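Side-chain contacts in malonate decarboxylase subunit alpha (Acinetobacter baumannii ATCC 17978, PDB 6MPR), which probably transfers the acyl carrier protein from acetate to malonate in malonate decarboxylase, readying malonate for decarboxylation: residues R517-G522 and F526-G531; V331-D336 and D555-P560. One frame throughout, in Å; residues are numbered along the deposited sequence.

Two contacts at separate places in one chain show how side chains tie the ends of helices to loops. In sequence the segments run 331-336, 517-522, 526-531, 555-560, so interaction 1 falls wholly within the span that interaction 2 brings together. Their centres lie about 41 Å apart and their nearest atoms about 30 Å, without touching. Interaction 1 joins helix 512-520 to the turn after edge strand 524-525 of the second, mixed sheet, at the surface. Interaction 2 sets the loop after helix 547-553 against the end of helix 328-332. One is thus a local tie within the fold, while the other joins distant parts of the chain at the interface with the second subunit.

Interaction 1: R517-G522 and F526-G531; sequences RLRREG and FPEDLG
Arg519 reaches Phe526 and Asp529 because its CG stands anti to its carbonyl carbon (chi1 -69°), its chain runs on extended, and a bend at chi3 (54°) then lays the end of the chain against the Phe526 ring and the Asp529 carboxylate. Phe526 and Asp529 each also hold CG anti to their own carbonyl carbon, and in both the bond to CB heads toward segment 517-522. The methylene CD of Arg519 sits over the centre of the Phe526 ring, 3.7 Å from the centroid, a CH-pi contact. Farther out, the guanidinium covers the rim of the same ring, its plane only 26° from that of the ring, with Arg519 NH2 3.3 Å from Phe526 CD2.

Asp529 takes the guanidinium side-on in a two-nitrogen salt bridge. Arg519 NH1 gives a nearly straight bond to Asp529 OD1 (2.9 Å), in the guanidinium plane, while Arg519 NE binds Asp529 OD2, also at 2.9 Å, through the syn lone pair but less straight. The guanidinium and carboxylate planes are well twisted from each other, and OD2 lies somewhat off the guanidinium plane. Asp529 OD2 accepts a second bond, on its anti side, from the backbone N of Phe526 at 2.8 Å, which fixes the carboxylate within its own turn. Glu528 lays its CG 3.6 Å from Arg519 NH1, and its carboxylate probably adds a weaker attraction.

Behind this surface cluster, Leu518 packs on helix 490-499. Gly522 ends helix 512-520 in a Schellman motif: a helix, short edge strand and 3-10 turn whose two ends are joined at the surface by a bidentate arginine-aspartate salt bridge.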
loop_
_atom_site.group_PDB
_atom_site.type_symbol
_atom_site.label_atom_id
_atom_site.label_comp_id
_atom_site.label_asym_id
_atom_site.label_seq_id
_atom_site.Cartn_x
_atom_site.Cartn_y
_atom_site.Cartn_z
ATOM N N ARG A 517 -6.759 -40.688 -4.751
ATOM C CA ARG A 517 -7.330 -40.249 -3.481
ATOM C C ARG A 517 -7.519 -38.731 -3.451
ATOM O O ARG A 517 -8.586 -38.231 -3.072
ATOM C CB ARG A 517 -6.425 -40.719 -2.346
ATOM C CG ARG A 517 -7.126 -40.988 -1.034
ATOM C CD ARG A 517 -6.771 -39.935 -0.025
ATOM N NE ARG A 517 -5.327 -39.825 0.145
ATOM C CZ ARG A 517 -4.719 -38.731 0.586
ATOM N NH1 ARG A 517 -5.436 -37.659 0.892
ATOM N NH2 ARG A 517 -3.398 -38.707 0.707
ATOM N N LEU A 518 -6.490 -37.983 -3.856
ATOM C CA LEU A 518 -6.582 -36.523 -3.866
ATOM C C LEU A 518 -7.698 -36.032 -4.788
ATOM O O LEU A 518 -8.373 -35.040 -4.481
ATOM C CB LEU A 518 -5.243 -35.923 -4.287
ATOM C CG LEU A 518 -4.048 -36.171 -3.359
ATOM C CD1 LEU A 518 -2.746 -35.595 -3.942
ATOM C CD2 LEU A 518 -4.322 -35.576 -1.985
ATOM N N ARG A 519 -7.896 -36.695 -5.930
ATOM C CA ARG A 519 -8.998 -36.332 -6.814
ATOM C C ARG A 519 -10.344 -36.688 -6.185
ATOM O O ARG A 519 -11.294 -35.898 -6.255
ATOM C CB ARG A 519 -8.840 -37.021 -8.173
ATOM C CG ARG A 519 -7.667 -36.491 -9.015
ATOM C CD ARG A 519 -7.571 -37.196 -10.365
ATOM N NE ARG A 519 -8.833 -37.141 -11.103
ATOM C CZ ARG A 519 -9.142 -37.949 -12.115
ATOM N NH1 ARG A 519 -10.319 -37.839 -12.730
ATOM N NH2 ARG A 519 -8.278 -38.877 -12.499
ATOM N N ARG A 520 -10.445 -37.863 -5.560
ATOM C CA ARG A 520 -11.705 -38.235 -4.917
ATOM C C ARG A 520 -12.093 -37.223 -3.844
ATOM O O ARG A 520 -13.264 -36.846 -3.727
ATOM C CB ARG A 520 -11.610 -39.637 -4.314
ATOM C CG ARG A 520 -12.841 -40.008 -3.475
ATOM C CD ARG A 520 -12.851 -41.448 -2.994
ATOM N NE ARG A 520 -11.634 -41.865 -2.300
ATOM C CZ ARG A 520 -11.296 -41.520 -1.055
ATOM N NH1 ARG A 520 -12.062 -40.703 -0.333
ATOM N NH2 ARG A 520 -10.168 -41.990 -0.537
ATOM N N GLU A 521 -11.118 -36.758 -3.068
ATOM C CA GLU A 521 -11.373 -35.820 -1.982
ATOM C C GLU A 521 -11.545 -34.381 -2.458
ATOM O O GLU A 521 -11.829 -33.499 -1.635
ATOM C CB GLU A 521 -10.238 -35.913 -0.957
ATOM C CG GLU A 521 -10.109 -37.322 -0.355
ATOM C CD GLU A 521 -9.061 -37.407 0.743
ATOM O OE1 GLU A 521 -8.282 -36.449 0.905
ATOM O OE2 GLU A 521 -9.017 -38.439 1.445
ATOM N N GLY A 522 -11.397 -34.122 -3.757
ATOM C CA GLY A 522 -11.545 -32.782 -4.290
ATOM C C GLY A 522 -10.346 -31.877 -4.122
ATOM O O GLY A 522 -10.450 -30.686 -4.425
ATOM N N PHE A 526 -8.520 -32.796 -12.292
ATOM C CA PHE A 526 -8.153 -32.914 -13.692
ATOM C C PHE A 526 -9.252 -32.286 -14.544
ATOM O O PHE A 526 -10.354 -32.039 -14.051
ATOM C CB PHE A 526 -7.977 -34.388 -14.058
ATOM C CG PHE A 526 -6.729 -35.029 -13.489
ATOM C CD1 PHE A 526 -5.808 -34.292 -12.750
ATOM C CD2 PHE A 526 -6.455 -36.378 -13.732
ATOM C CE1 PHE A 526 -4.656 -34.890 -12.238
ATOM C CE2 PHE A 526 -5.308 -36.982 -13.229
ATOM C CZ PHE A 526 -4.399 -36.231 -12.484
ATOM N N PRO A 527 -8.988 -31.998 -15.825
ATOM C CA PRO A 527 -10.058 -31.422 -16.663
ATOM C C PRO A 527 -11.372 -32.192 -16.591
ATOM O O PRO A 527 -12.444 -31.576 -16.517
ATOM C CB PRO A 527 -9.445 -31.460 -18.067
ATOM C CG PRO A 527 -7.977 -31.333 -17.819
ATOM C CD PRO A 527 -7.702 -32.072 -16.550
ATOM N N GLU A 528 -11.317 -33.527 -16.569
ATOM C CA GLU A 528 -12.554 -34.309 -16.533
ATOM C C GLU A 528 -13.367 -34.042 -15.268
ATOM O O GLU A 528 -14.605 -34.065 -15.315
ATOM C CB GLU A 528 -12.242 -35.801 -16.655
ATOM C CG GLU A 528 -10.998 -36.244 -15.911
ATOM C CD GLU A 528 -9.819 -36.497 -16.843
ATOM O OE1 GLU A 528 -9.521 -37.686 -17.091
ATOM O OE2 GLU A 528 -9.202 -35.512 -17.331
ATOM N N ASP A 529 -12.697 -33.787 -14.136
ATOM C CA ASP A 529 -13.385 -33.504 -12.878
ATOM C C ASP A 529 -14.134 -32.182 -12.901
ATOM O O ASP A 529 -14.974 -31.947 -12.027
ATOM C CB ASP A 529 -12.392 -33.485 -11.709
ATOM C CG ASP A 529 -11.574 -34.764 -11.602
ATOM O OD1 ASP A 529 -12.154 -35.861 -11.695
ATOM O OD2 ASP A 529 -10.341 -34.678 -11.416
ATOM N N LEU A 530 -13.833 -31.301 -13.853
ATOM C CA LEU A 530 -14.560 -30.051 -14.006
ATOM C C LEU A 530 -15.535 -30.088 -15.177
ATOM O O LEU A 530 -16.085 -29.046 -15.546
ATOM C CB LEU A 530 -13.577 -28.886 -14.175
ATOM C CG LEU A 530 -12.568 -28.642 -13.048
ATOM C CD1 LEU A 530 -11.483 -27.685 -13.507
ATOM C CD2 LEU A 530 -13.252 -28.105 -11.788
ATOM N N GLY A 531 -15.753 -31.259 -15.770
ATOM C CA GLY A 531 -16.610 -31.355 -16.939
ATOM C C GLY A 531 -15.980 -30.833 -18.211
ATOM O O GLY A 531 -16.696 -30.402 -19.120
#

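Interaction 2: V331-D336 and D555-P560; sequences VAARPD and DGLYQP
Apolar contact between Ala333 and Leu557 forms the direct part of this junction. Leu557 CD1 meets Ala333 CB at 3.7 Å, both side chains leaving the backbone toward the opposite segment. The same methyl lies 3.9 Å from Arg334 NH1 and close to NH2, approaching the guanidinium obliquely, so one branch of the leucine serves two neighbours. Leu557 CG is anti to its carbonyl carbon (chi1 -71°), and a nearly extended chi2 carries CD1 forward.

The polar contacts centre on Arg334, whose chain folds back at chi2 (-74°). Within its own segment Arg334 NH1 donates to Ala333 O at 2.9 Å, the nitrogen lying well above the carbonyl plane though the oxygen is in the plane of the guanidinium. Between the segments, a water accepts from Arg334 NH2 and donates to Asp555 OD2, 3.0 Å in each case; the bridge replaces direct contact between the opposite charges, which stay 5.8 Å apart from Arg334 NH2 to Asp555 OD2.

The salt bridge of this arginine is made by NE with Glu311, and Trp20 of the second subunit adds a cation-pi contact. Pro335 O accepts from Arg23 NH2 of that subunit, and the Asp336 carboxylate from its Lys22 and Arg23 backbone N atoms. With Asp555 closing helix 547-553 in a Schellman motif, the arrangement is that of two helix-end loops meeting at the interface with the second subunit, joined by a leucine methyl packed on Ala333 and Arg334 and by a water bridge.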
loop_
_atom_site.group_PDB
_atom_site.type_symbol
_atom_site.label_atom_id
_atom_site.label_comp_id
_atom_site.label_asym_id
_atom_site.label_seq_id
_atom_site.Cartn_x
_atom_site.Cartn_y
_atom_site.Cartn_z
ATOM N N VAL A 331 -10.035 3.632 -24.469
ATOM C CA VAL A 331 -10.248 3.954 -23.064
ATOM C C VAL A 331 -11.037 5.244 -22.928
ATOM O O VAL A 331 -11.975 5.327 -22.131
ATOM C CB VAL A 331 -8.903 4.051 -22.324
ATOM C CG1 VAL A 331 -9.125 4.678 -20.938
ATOM C CG2 VAL A 331 -8.245 2.657 -22.229
ATOM N N ALA A 332 -10.678 6.272 -23.710
ATOM C CA ALA A 332 -11.392 7.544 -23.614
ATOM C C ALA A 332 -12.847 7.407 -24.046
ATOM O O ALA A 332 -13.708 8.170 -23.591
ATOM C CB ALA A 332 -10.684 8.610 -24.453
ATOM N N ALA A 333 -13.140 6.447 -24.915
ATOM C CA ALA A 333 -14.497 6.188 -25.351
ATOM C C ALA A 333 -15.247 5.229 -24.435
ATOM O O ALA A 333 -16.418 4.914 -24.720
ATOM C CB ALA A 333 -14.488 5.647 -26.796
ATOM N N ARG A 334 -14.616 4.780 -23.342
ATOM C CA ARG A 334 -15.251 3.871 -22.378
ATOM C C ARG A 334 -15.151 4.400 -20.942
ATOM O O ARG A 334 -14.717 3.689 -20.033
ATOM C CB ARG A 334 -14.621 2.486 -22.492
ATOM C CG ARG A 334 -14.761 1.848 -23.878
ATOM C CD ARG A 334 -16.189 1.362 -24.103
ATOM N NE ARG A 334 -16.391 0.719 -25.400
ATOM C CZ ARG A 334 -16.613 1.381 -26.533
ATOM N NH1 ARG A 334 -16.650 2.716 -26.535
ATOM N NH2 ARG A 334 -16.815 0.713 -27.664
ATOM N N PRO A 335 -15.551 5.654 -20.699
ATOM C CA PRO A 335 -15.316 6.240 -19.371
ATOM C C PRO A 335 -16.194 5.641 -18.287
ATOM O O PRO A 335 -15.878 5.824 -17.109
ATOM C CB PRO A 335 -15.621 7.722 -19.582
ATOM C CG PRO A 335 -16.631 7.735 -20.671
ATOM C CD PRO A 335 -16.229 6.605 -21.597
ATOM N N ASP A 336 -17.274 4.926 -18.631
ATOM C CA ASP A 336 -18.015 4.234 -17.577
ATOM C C ASP A 336 -17.194 3.130 -16.915
ATOM O O ASP A 336 -17.455 2.786 -15.756
ATOM C CB ASP A 336 -19.324 3.655 -18.128
ATOM C CG ASP A 336 -20.409 4.706 -18.250
ATOM O OD1 ASP A 336 -20.247 5.773 -17.625
ATOM O OD2 ASP A 336 -21.420 4.482 -18.961
ATOM N N ASP A 555 -14.656 -1.562 -32.466
ATOM C CA ASP A 555 -15.316 -0.644 -33.390
ATOM C C ASP A 555 -14.310 0.312 -34.035
ATOM O O ASP A 555 -14.620 1.473 -34.305
ATOM C CB ASP A 555 -16.434 0.124 -32.679
ATOM C CG ASP A 555 -17.413 0.759 -33.635
ATOM O OD1 ASP A 555 -17.533 0.275 -34.782
ATOM O OD2 ASP A 555 -18.058 1.752 -33.232
ATOM N N GLY A 556 -13.095 -0.174 -34.288
ATOM C CA GLY A 556 -12.049 0.618 -34.894
ATOM C C GLY A 556 -11.311 1.544 -33.953
ATOM O O GLY A 556 -10.416 2.269 -34.407
ATOM N N LEU A 557 -11.651 1.544 -32.661
ATOM C CA LEU A 557 -11.035 2.469 -31.712
ATOM C C LEU A 557 -9.624 2.040 -31.312
ATOM O O LEU A 557 -8.758 2.895 -31.088
ATOM C CB LEU A 557 -11.917 2.595 -30.469
ATOM C CG LEU A 557 -13.232 3.347 -30.645
ATOM C CD1 LEU A 557 -14.165 3.075 -29.475
ATOM C CD2 LEU A 557 -12.950 4.836 -30.771
ATOM N N TYR A 558 -9.388 0.735 -31.168
ATOM C CA TYR A 558 -8.050 0.233 -30.876
ATOM C C TYR A 558 -7.161 0.384 -32.108
ATOM O O TYR A 558 -7.520 -0.052 -33.206
ATOM C CB TYR A 558 -8.115 -1.233 -30.433
ATOM C CG TYR A 558 -6.761 -1.895 -30.281
ATOM C CD1 TYR A 558 -5.753 -1.290 -29.554
ATOM C CD2 TYR A 558 -6.488 -3.127 -30.872
ATOM C CE1 TYR A 558 -4.498 -1.888 -29.418
ATOM C CE2 TYR A 558 -5.244 -3.732 -30.738
ATOM C CZ TYR A 558 -4.252 -3.102 -30.018
ATOM O OH TYR A 558 -3.017 -3.700 -29.875
ATOM N N GLN A 559 -6.000 1.013 -31.927
ATOM C CA GLN A 559 -5.064 1.300 -33.015
ATOM C C GLN A 559 -3.753 0.597 -32.694
ATOM O O GLN A 559 -2.915 1.146 -31.966
ATOM C CB GLN A 559 -4.856 2.802 -33.173
ATOM C CG GLN A 559 -6.148 3.591 -33.255
ATOM C CD GLN A 559 -5.914 5.092 -33.306
ATOM O OE1 GLN A 559 -5.805 5.675 -34.386
ATOM N NE2 GLN A 559 -5.834 5.727 -32.131
ATOM N N PRO A 560 -3.542 -0.618 -33.202
ATOM C CA PRO A 560 -2.373 -1.417 -32.795
ATOM C C PRO A 560 -1.076 -0.703 -33.121
ATOM O O PRO A 560 -0.924 -0.128 -34.213
ATOM C CB PRO A 560 -2.512 -2.703 -33.624
ATOM C CG PRO A 560 -3.955 -2.757 -34.013
ATOM C CD PRO A 560 -4.434 -1.349 -34.118
HETATM O O HOH W 1 -18.093 1.404 -30.234
#